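Local structure of redox-sensing transcriptional repressor Rex (Thermoanaerobacter ethanolicus, 3WGH) at residues B[87-92]-B[110-115]; B[151-156]-B[175-180]; B[158-163]-B[181-186]. The protein probably represses transcription in response to the cellular NADH/NAD+ redox state, working as a DNA-binding homodimer with a Rossmann-type nucleotide-binding domain. All blocks are in the same frame, centred on the assembly; numbering follows the deposited sequence.

Interaction 1: B[87-92]-B[110-115]; sequences TIIIGA and FNLKGI. With NAI (1,4-dihydronicotinamide adenine dinucleotide), chain I.
Ile115 holds CG1 trans to its main-chain N (chi1 -178°) and Ile89 does likewise with its CG2 branch, which lays the two side chains alongside each other, with Ile89 CG2 3.7 Å from Ile115 CD1. They belong to the parallel core of the Rossmann-fold sheet, where strands 85-90 and 110-117 are neighbours. Leu112 also has its CG opposite the backbone N (chi1 180°), and its CD1 meets Ile89 CD1 at 3.9 Å, the two chains crossing at about a right angle. Branched aliphatic residues suit this face, where Leu112 touches Val130 and Ile115 both Val130 and Val132 of neighbouring strand 130-134. Thr87 is tied through both backbone polar groups: its N reaches Asn111 O at 2.9 Å in a nearly straight bond (176°), and its O receives Lys113 N at 2.8 Å. Farther on, Ile89 N bonds to Gly114 O at 3.2 Å. Having no side chain, Gly114 leaves its part of the other face to Ile88, which packs on helix 138-144. Beyond the strand, Gly91 begins the GxGxxG pattern; at its positive phi a CB would press on the preceding carbonyl O. Ala92, small enough to fit against Ile115, sets CB 4.0 Å from Ile115 CG1, while its N bonds to Asp117. The dinucleotide lies close by: Gly91 CA is 3.8 Å from ribose O4B, and Ile90 CG2 is 3.5 Å from adenine C2A.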
# COMPACT_ATOMS: atom_id res chain seq x y z
N THR B 87 16.77 -2.99 9.68
CA THR B 87 16.46 -2.53 8.31
C THR B 87 17.43 -1.51 7.75
O THR B 87 18.08 -0.74 8.51
CB THR B 87 15.00 -1.96 8.20
OG1 THR B 87 14.94 -0.64 8.76
CG2 THR B 87 14.05 -2.83 9.01
N ILE B 88 17.53 -1.48 6.41
CA ILE B 88 18.17 -0.32 5.76
C ILE B 88 17.29 0.15 4.60
O ILE B 88 16.49 -0.64 4.07
CB ILE B 88 19.58 -0.65 5.20
CG1 ILE B 88 19.45 -1.69 4.09
CG2 ILE B 88 20.58 -1.02 6.31
CD1 ILE B 88 20.76 -2.34 3.60
N ILE B 89 17.48 1.39 4.18
CA ILE B 89 16.73 1.98 3.06
C ILE B 89 17.75 2.29 2.02
O ILE B 89 18.82 2.86 2.34
CB ILE B 89 15.98 3.26 3.49
CG1 ILE B 89 14.81 2.84 4.39
CG2 ILE B 89 15.41 4.09 2.25
CD1 ILE B 89 14.12 4.02 5.06
N ILE B 90 17.49 1.82 0.80
CA ILE B 90 18.32 2.17 -0.36
C ILE B 90 17.54 3.18 -1.15
O ILE B 90 16.42 2.89 -1.62
CB ILE B 90 18.54 0.93 -1.31
CG1 ILE B 90 18.89 -0.29 -0.46
CG2 ILE B 90 19.64 1.19 -2.37
CD1 ILE B 90 20.06 -0.05 0.35
N GLY B 91 18.15 4.35 -1.34
CA GLY B 91 17.48 5.48 -1.96
C GLY B 91 16.99 6.50 -0.93
O GLY B 91 15.95 6.31 -0.27
N ALA B 92 17.71 7.59 -0.81
CA ALA B 92 17.36 8.63 0.11
C ALA B 92 16.67 9.75 -0.62
O ALA B 92 16.88 10.90 -0.27
CB ALA B 92 18.62 9.16 0.80
N PHE B 110 10.95 -2.37 13.79
CA PHE B 110 11.75 -2.22 12.60
C PHE B 110 12.81 -1.14 12.83
O PHE B 110 12.57 0.05 12.69
CB PHE B 110 10.86 -1.94 11.37
CG PHE B 110 9.86 -3.06 11.06
CD1 PHE B 110 8.62 -3.09 11.67
CD2 PHE B 110 10.22 -4.10 10.23
CE1 PHE B 110 7.73 -4.16 11.43
CE2 PHE B 110 9.36 -5.13 9.92
CZ PHE B 110 8.09 -5.18 10.53
N ASN B 111 14.01 -1.56 13.16
CA ASN B 111 15.04 -0.64 13.54
C ASN B 111 15.86 -0.20 12.37
O ASN B 111 16.57 -1.01 11.81
CB ASN B 111 15.95 -1.30 14.55
CG ASN B 111 15.23 -1.65 15.80
OD1 ASN B 111 15.46 -2.72 16.38
ND2 ASN B 111 14.30 -0.78 16.24
N LEU B 112 15.75 1.06 12.02
CA LEU B 112 16.49 1.64 10.87
C LEU B 112 17.95 1.85 11.21
O LEU B 112 18.30 2.68 12.06
CB LEU B 112 15.86 2.93 10.39
CG LEU B 112 16.55 3.64 9.19
CD1 LEU B 112 16.42 2.79 7.93
CD2 LEU B 112 15.88 4.99 8.92
N LYS B 113 18.80 1.10 10.54
CA LYS B 113 20.21 1.08 10.86
C LYS B 113 21.05 1.93 9.90
O LYS B 113 22.12 2.39 10.27
CB LYS B 113 20.76 -0.35 10.91
CG LYS B 113 20.18 -1.26 11.99
CD LYS B 113 20.66 -0.92 13.38
CE LYS B 113 22.05 -1.54 13.63
NZ LYS B 113 22.13 -3.04 13.27
N GLY B 114 20.62 2.09 8.65
CA GLY B 114 21.36 2.96 7.76
C GLY B 114 20.55 3.30 6.52
O GLY B 114 19.53 2.64 6.23
N ILE B 115 20.96 4.37 5.82
CA ILE B 115 20.28 4.79 4.61
C ILE B 115 21.33 5.13 3.58
O ILE B 115 22.34 5.74 3.94
CB ILE B 115 19.29 5.95 4.87
CG1 ILE B 115 18.57 6.33 3.57
CG2 ILE B 115 20.02 7.19 5.35
CD1 ILE B 115 17.16 6.92 3.81
PA NAI I . 13.58 10.08 -6.14
O1A NAI I . 14.26 10.38 -7.44
O2A NAI I . 13.11 11.16 -5.21
O5B NAI I . 14.62 9.23 -5.27
C5B NAI I . 15.44 8.19 -5.81
C4B NAI I . 16.76 8.24 -5.02
O4B NAI I . 17.47 7.08 -5.36
C3B NAI I . 17.65 9.43 -5.45
O3B NAI I . 18.23 10.01 -4.29
C2B NAI I . 18.79 8.77 -6.23
O2B NAI I . 20.05 9.40 -6.05
C1B NAI I . 18.86 7.44 -5.51
N9A NAI I . 19.48 6.36 -6.30
C8A NAI I . 19.48 6.23 -7.65
N7A NAI I . 20.11 5.06 -7.91
C5A NAI I . 20.53 4.51 -6.75
C6A NAI I . 21.23 3.36 -6.39
N6A NAI I . 21.65 2.51 -7.35
N1A NAI I . 21.46 3.05 -5.09
C2A NAI I . 21.09 3.90 -4.13
N3A NAI I . 20.46 5.02 -4.47
C4A NAI I . 20.14 5.33 -5.75
O3 NAI I . 12.39 9.02 -6.49
PN NAI I . 11.17 8.71 -5.49
O1N NAI I . 10.08 9.61 -5.95
O2N NAI I . 11.79 8.72 -4.11
O5D NAI I . 10.75 7.18 -5.86
C5D NAI I . 11.58 6.06 -5.51
C4D NAI I . 10.96 4.85 -6.19
O4D NAI I . 9.66 4.52 -5.65
C3D NAI I . 10.79 5.08 -7.69
O3D NAI I . 11.14 3.83 -8.30
C2D NAI I . 9.30 5.29 -7.85
O2D NAI I . 8.91 4.97 -9.20
C1D NAI I . 8.75 4.37 -6.75
N1N NAI I . 7.37 4.64 -6.31
C2N NAI I . 6.51 3.58 -6.19
C3N NAI I . 5.23 3.69 -5.85
C7N NAI I . 4.45 2.44 -5.68
O7N NAI I . 3.21 2.40 -5.66
N7N NAI I . 5.17 1.34 -5.44
C4N NAI I . 4.63 5.07 -5.57
C5N NAI I . 5.65 6.18 -5.72
C6N NAI I . 6.92 5.94 -6.05
O HOH W 1 12.32 1.21 9.50

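Interaction 2: B[151-156]-B[175-180]; sequences ILCIPK and WNFLPI. With NAI (1,4-dihydronicotinamide adenine dinucleotide), chain I.
Ile151 and Trp175 run side by side and point the same way, Ile151 CD1 lying at the indole edge, in its plane, 3.8 Å from Trp175 CE3. They are bridge partners in the beta-alpha-beta crossover of the Rossmann fold, formed by strand 149-152, helix 159-168 and strand 173-176. Trp175 has CG opposite its backbone N (chi1 -162°), which directs the ring along Ile151 and lets NE1 hydrogen-bond to Ser198 OG of the second subunit. Phe177 turns an edge to the indole: its CE2 stands 3.8 Å above the Trp175 plane, displaced toward the rim, and Trp175 CZ3 lies in the plane of the phenyl ring. Ile151 CG2 touches the same Phe177 edge, while Cys153 SG approaches obliquely, 4.8 Å from the ring centroid. Apolar and weakly polar groups suit this buried layer.

The strands are joined by Leu152, whose N bonds to Trp175 O at 2.9 Å and whose O accepts from Phe177 N. At the strand end Asn176 forms an Asx turn: its OD1 takes Leu178 N at 2.8 Å, with the donor well above the carbonyl plane, and its ND2 donates to a lone pair of Leu178 O and also bonds to Asn192 OD1. An asparagine can serve both backbone groups at once. The turn carries Leu178 against segment 151-156, where its CD1 packs 4.0 Å from Ile154 CG1. Ile180 CG2 rests on the aliphatic part of Lys156. Both backbones also grip NADH: its ribose O3D donates to Ile154 O at 2.8 Å, and nicotinamide N7N donates to Phe177 O, also at 2.8 Å.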
# COMPACT_ATOMS: atom_id res chain seq x y z
N ILE B 151 14.87 -2.03 2.25
CA ILE B 151 13.76 -1.31 1.69
C ILE B 151 14.27 -0.56 0.45
O ILE B 151 15.22 0.22 0.53
CB ILE B 151 13.25 -0.31 2.71
CG1 ILE B 151 12.88 -1.11 3.99
CG2 ILE B 151 12.14 0.53 1.99
CD1 ILE B 151 12.31 -0.28 5.21
N LEU B 152 13.70 -0.87 -0.69
CA LEU B 152 14.25 -0.41 -1.98
C LEU B 152 13.40 0.75 -2.55
O LEU B 152 12.24 0.56 -2.93
CB LEU B 152 14.22 -1.61 -2.93
CG LEU B 152 15.48 -2.14 -3.62
CD1 LEU B 152 15.08 -2.59 -5.05
CD2 LEU B 152 16.64 -1.10 -3.73
N CYS B 153 13.96 1.95 -2.58
CA CYS B 153 13.19 3.15 -3.04
C CYS B 153 14.02 3.93 -4.04
O CYS B 153 14.27 5.10 -3.85
CB CYS B 153 12.86 4.10 -1.86
SG CYS B 153 12.16 3.34 -0.36
N ILE B 154 14.56 3.21 -5.01
CA ILE B 154 15.42 3.81 -6.06
C ILE B 154 14.66 3.78 -7.37
O ILE B 154 13.68 3.07 -7.49
CB ILE B 154 16.77 3.04 -6.20
CG1 ILE B 154 16.56 1.54 -6.42
CG2 ILE B 154 17.69 3.24 -4.98
CD1 ILE B 154 17.84 0.82 -6.96
N PRO B 155 15.09 4.56 -8.38
CA PRO B 155 14.42 4.46 -9.67
C PRO B 155 14.59 3.07 -10.25
O PRO B 155 15.49 2.29 -9.81
CB PRO B 155 15.17 5.50 -10.56
CG PRO B 155 16.05 6.30 -9.64
CD PRO B 155 16.26 5.44 -8.39
N LYS B 156 13.77 2.72 -11.24
CA LYS B 156 13.79 1.34 -11.71
C LYS B 156 14.96 0.88 -12.58
O LYS B 156 15.21 -0.33 -12.66
CB LYS B 156 12.45 0.92 -12.30
CG LYS B 156 12.08 1.59 -13.61
CD LYS B 156 10.58 1.36 -13.87
CE LYS B 156 10.09 2.07 -15.12
NZ LYS B 156 11.10 2.00 -16.21
N TRP B 175 11.79 -5.22 0.87
CA TRP B 175 10.52 -4.49 0.75
C TRP B 175 10.63 -3.57 -0.45
O TRP B 175 11.33 -2.59 -0.40
CB TRP B 175 10.21 -3.73 2.07
CG TRP B 175 8.76 -3.32 2.22
CD1 TRP B 175 7.64 -3.92 1.64
CD2 TRP B 175 8.27 -2.22 2.99
NE1 TRP B 175 6.50 -3.29 2.07
CE2 TRP B 175 6.85 -2.21 2.85
CE3 TRP B 175 8.88 -1.26 3.80
CZ2 TRP B 175 6.04 -1.26 3.46
CZ3 TRP B 175 8.08 -0.28 4.41
CH2 TRP B 175 6.66 -0.31 4.25
N ASN B 176 10.01 -3.94 -1.56
CA ASN B 176 10.32 -3.33 -2.84
C ASN B 176 9.20 -2.35 -3.26
O ASN B 176 8.04 -2.75 -3.36
CB ASN B 176 10.47 -4.42 -3.92
CG ASN B 176 10.55 -3.79 -5.33
OD1 ASN B 176 11.23 -2.78 -5.51
ND2 ASN B 176 9.77 -4.30 -6.27
N PHE B 177 9.53 -1.07 -3.44
CA PHE B 177 8.58 -0.10 -3.98
C PHE B 177 8.68 0.05 -5.50
O PHE B 177 7.87 0.76 -6.10
CB PHE B 177 8.78 1.27 -3.30
CG PHE B 177 8.29 1.30 -1.89
CD1 PHE B 177 7.01 1.79 -1.60
CD2 PHE B 177 9.06 0.74 -0.86
CE1 PHE B 177 6.51 1.75 -0.23
CE2 PHE B 177 8.63 0.77 0.49
CZ PHE B 177 7.35 1.25 0.80
N LEU B 178 9.66 -0.55 -6.14
CA LEU B 178 9.76 -0.25 -7.59
C LEU B 178 8.73 -0.98 -8.41
O LEU B 178 8.47 -2.13 -8.17
CB LEU B 178 11.13 -0.54 -8.15
CG LEU B 178 12.41 -0.38 -7.35
CD1 LEU B 178 13.51 -0.16 -8.34
CD2 LEU B 178 12.42 0.64 -6.20
N PRO B 179 8.25 -0.34 -9.49
CA PRO B 179 7.24 -1.01 -10.27
C PRO B 179 7.84 -1.99 -11.29
O PRO B 179 7.50 -1.92 -12.46
CB PRO B 179 6.53 0.16 -10.98
CG PRO B 179 7.62 1.13 -11.25
CD PRO B 179 8.52 1.02 -10.00
N ILE B 180 8.73 -2.89 -10.87
CA ILE B 180 9.20 -3.93 -11.80
C ILE B 180 9.14 -5.25 -11.07
O ILE B 180 8.82 -5.30 -9.89
CB ILE B 180 10.64 -3.70 -12.27
CG1 ILE B 180 11.62 -3.72 -11.12
CG2 ILE B 180 10.77 -2.37 -12.97
CD1 ILE B 180 12.97 -3.23 -11.55
PA NAI I . 13.58 10.08 -6.14
O1A NAI I . 14.26 10.38 -7.44
O2A NAI I . 13.11 11.16 -5.21
O5B NAI I . 14.62 9.23 -5.27
C5B NAI I . 15.44 8.19 -5.81
C4B NAI I . 16.76 8.24 -5.02
O4B NAI I . 17.47 7.08 -5.36
C3B NAI I . 17.65 9.43 -5.45
O3B NAI I . 18.23 10.01 -4.29
C2B NAI I . 18.79 8.77 -6.23
O2B NAI I . 20.05 9.40 -6.05
C1B NAI I . 18.86 7.44 -5.51
N9A NAI I . 19.48 6.36 -6.30
C8A NAI I . 19.48 6.23 -7.65
N7A NAI I . 20.11 5.06 -7.91
C5A NAI I . 20.53 4.51 -6.75
C6A NAI I . 21.23 3.36 -6.39
N6A NAI I . 21.65 2.51 -7.35
N1A NAI I . 21.46 3.05 -5.09
C2A NAI I . 21.09 3.90 -4.13
N3A NAI I . 20.46 5.02 -4.47
C4A NAI I . 20.14 5.33 -5.75
O3 NAI I . 12.39 9.02 -6.49
PN NAI I . 11.17 8.71 -5.49
O1N NAI I . 10.08 9.61 -5.95
O2N NAI I . 11.79 8.72 -4.11
O5D NAI I . 10.75 7.18 -5.86
C5D NAI I . 11.58 6.06 -5.51
C4D NAI I . 10.96 4.85 -6.19
O4D NAI I . 9.66 4.52 -5.65
C3D NAI I . 10.79 5.08 -7.69
O3D NAI I . 11.14 3.83 -8.30
C2D NAI I . 9.30 5.29 -7.85
O2D NAI I . 8.91 4.97 -9.20
C1D NAI I . 8.75 4.37 -6.75
N1N NAI I . 7.37 4.64 -6.31
C2N NAI I . 6.51 3.58 -6.19
C3N NAI I . 5.23 3.69 -5.85
C7N NAI I . 4.45 2.44 -5.68
O7N NAI I . 3.21 2.40 -5.66
N7N NAI I . 5.17 1.34 -5.44
C4N NAI I . 4.63 5.07 -5.57
C5N NAI I . 5.65 6.18 -5.72
C6N NAI I . 6.92 5.94 -6.05

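Interaction 3: B[158-163]-B[181-186]; sequences NAQYTA and DLKVPD. With ZN (zinc ion), chain G.
The carboxamide of Gln160 meets the backbone of Lys183 with its edge, OE1 accepting Lys183 N at 2.9 Å in an almost straight bond (178°) and NE2 donating to Lys183 O at 2.7 Å. The second bond lies in the amide plane and falls on a lone pair of the carbonyl. To one side of that plane sits Leu182 CD2, 4.0 Å from OE1; to the other come the Lys183 methylenes, with CB 3.7 Å from OE1. Gln160 CG is anti to the backbone N (chi1 -176°) and the chain then bends at chi2, which turns the amide toward the loop. The residue belongs to the helix of a Rossmann beta-alpha-beta unit, and the loop follows that unit's second strand. Glutamine suits the place because one group offers both a donor and an acceptor; an alanine here would probably leave Lys183 N and O without these mates and the loop freer to move. NE2 also bonds to Asp164, and a water donates to both OE1 and Asp181 O. The same Leu182 CD2 packs 4.0 Å from Ala163 CB, a small residue that lets the loop come close. Asp181 OD1 binds zinc at 2.3 Å, together with Glu24 of the second subunit.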
# COMPACT_ATOMS: atom_id res chain seq x y z
N ASN B 158 18.02 -0.60 -14.28
CA ASN B 158 19.05 -1.55 -13.82
C ASN B 158 19.00 -1.85 -12.29
O ASN B 158 19.98 -2.25 -11.71
CB ASN B 158 20.47 -1.09 -14.27
CG ASN B 158 21.52 -2.25 -14.26
OD1 ASN B 158 21.22 -3.38 -14.65
ND2 ASN B 158 22.76 -1.95 -13.83
N ALA B 159 17.81 -1.68 -11.69
CA ALA B 159 17.55 -2.01 -10.27
C ALA B 159 17.87 -3.44 -9.84
O ALA B 159 18.13 -3.65 -8.67
CB ALA B 159 16.05 -1.74 -9.90
N GLN B 160 17.77 -4.39 -10.77
CA GLN B 160 18.09 -5.79 -10.50
C GLN B 160 19.50 -5.88 -9.93
O GLN B 160 19.77 -6.64 -8.97
CB GLN B 160 18.02 -6.65 -11.77
CG GLN B 160 18.25 -8.17 -11.51
CD GLN B 160 17.19 -8.76 -10.55
OE1 GLN B 160 15.99 -8.56 -10.74
NE2 GLN B 160 17.64 -9.48 -9.51
N TYR B 161 20.40 -5.09 -10.52
CA TYR B 161 21.79 -5.09 -10.10
C TYR B 161 21.89 -4.75 -8.61
O TYR B 161 22.64 -5.40 -7.91
CB TYR B 161 22.63 -4.08 -10.92
CG TYR B 161 24.07 -4.01 -10.45
CD1 TYR B 161 25.00 -4.99 -10.84
CD2 TYR B 161 24.50 -2.98 -9.60
CE1 TYR B 161 26.33 -4.95 -10.38
CE2 TYR B 161 25.82 -2.96 -9.09
CZ TYR B 161 26.73 -3.94 -9.50
OH TYR B 161 28.02 -3.92 -9.03
N THR B 162 21.20 -3.70 -8.16
CA THR B 162 21.18 -3.35 -6.73
C THR B 162 20.56 -4.46 -5.85
O THR B 162 21.15 -4.86 -4.84
CB THR B 162 20.47 -2.02 -6.49
OG1 THR B 162 21.36 -0.98 -6.88
CG2 THR B 162 20.23 -1.79 -5.01
N ALA B 163 19.39 -4.96 -6.24
CA ALA B 163 18.79 -6.16 -5.61
C ALA B 163 19.84 -7.26 -5.44
O ALA B 163 19.91 -7.89 -4.38
CB ALA B 163 17.65 -6.67 -6.47
N ASP B 181 9.42 -6.33 -11.79
CA ASP B 181 9.65 -7.62 -11.16
C ASP B 181 11.11 -7.84 -10.84
O ASP B 181 11.92 -8.13 -11.75
CB ASP B 181 9.24 -8.71 -12.12
CG ASP B 181 7.79 -8.72 -12.37
OD1 ASP B 181 7.06 -8.73 -11.37
OD2 ASP B 181 7.40 -8.73 -13.55
N LEU B 182 11.44 -7.77 -9.57
CA LEU B 182 12.78 -8.18 -9.13
C LEU B 182 12.91 -9.71 -9.05
O LEU B 182 11.98 -10.41 -8.68
CB LEU B 182 13.13 -7.49 -7.81
CG LEU B 182 13.27 -5.96 -7.82
CD1 LEU B 182 13.44 -5.53 -6.36
CD2 LEU B 182 14.51 -5.53 -8.61
N LYS B 183 14.04 -10.23 -9.49
CA LYS B 183 14.34 -11.64 -9.36
C LYS B 183 15.20 -11.83 -8.09
O LYS B 183 16.26 -11.20 -7.95
CB LYS B 183 15.05 -12.15 -10.63
CG LYS B 183 14.12 -12.02 -11.90
CD LYS B 183 14.89 -12.23 -13.24
CE LYS B 183 15.61 -10.96 -13.76
NZ LYS B 183 16.18 -11.17 -15.12
N VAL B 184 14.69 -12.64 -7.17
CA VAL B 184 15.47 -13.05 -5.97
C VAL B 184 15.38 -14.55 -5.78
O VAL B 184 14.42 -15.15 -6.23
CB VAL B 184 14.92 -12.39 -4.67
CG1 VAL B 184 15.09 -10.89 -4.73
CG2 VAL B 184 13.47 -12.79 -4.44
N PRO B 185 16.38 -15.15 -5.12
CA PRO B 185 16.30 -16.57 -4.87
C PRO B 185 15.09 -16.86 -4.00
O PRO B 185 14.56 -15.97 -3.31
CB PRO B 185 17.60 -16.89 -4.10
CG PRO B 185 18.48 -15.70 -4.30
CD PRO B 185 17.62 -14.54 -4.58
N ASP B 186 14.64 -18.09 -4.04
CA ASP B 186 13.42 -18.46 -3.38
C ASP B 186 13.46 -18.41 -1.86
O ASP B 186 12.42 -18.30 -1.26
CB ASP B 186 12.89 -19.80 -3.90
CG ASP B 186 12.01 -19.61 -5.13
OD1 ASP B 186 12.49 -19.82 -6.27
OD2 ASP B 186 10.85 -19.15 -4.96
ZN ZN G . 4.97 -9.40 -12.11
O HOH W 2 14.75 -8.05 -13.05

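Interactions 1 and 2 are adjacent in one sheet, their centres about 13 Å apart. Strand 85-90 joins them: Ile90 N lies 2.8 Å from Ile151 O and Ile90 O 2.8 Å from Cys153 N, both probable hydrogen bonds. NADH crosses the ends of these strands, its adenosine by 87-92 and 151-156, its nicotinamide by 175-180. Interaction 3, centred about 10 Å from interaction 2, joins the helix of the same crossover to the loop after its second strand: Leu178 CD1 packs 3.4 Å from Ala159 CB, and Leu152 CD1 3.6 Å from Leu182 CD1. Segment 175-180 runs directly into 181-186, linking the nicotinamide end of the pocket with the zinc site shared between subunits.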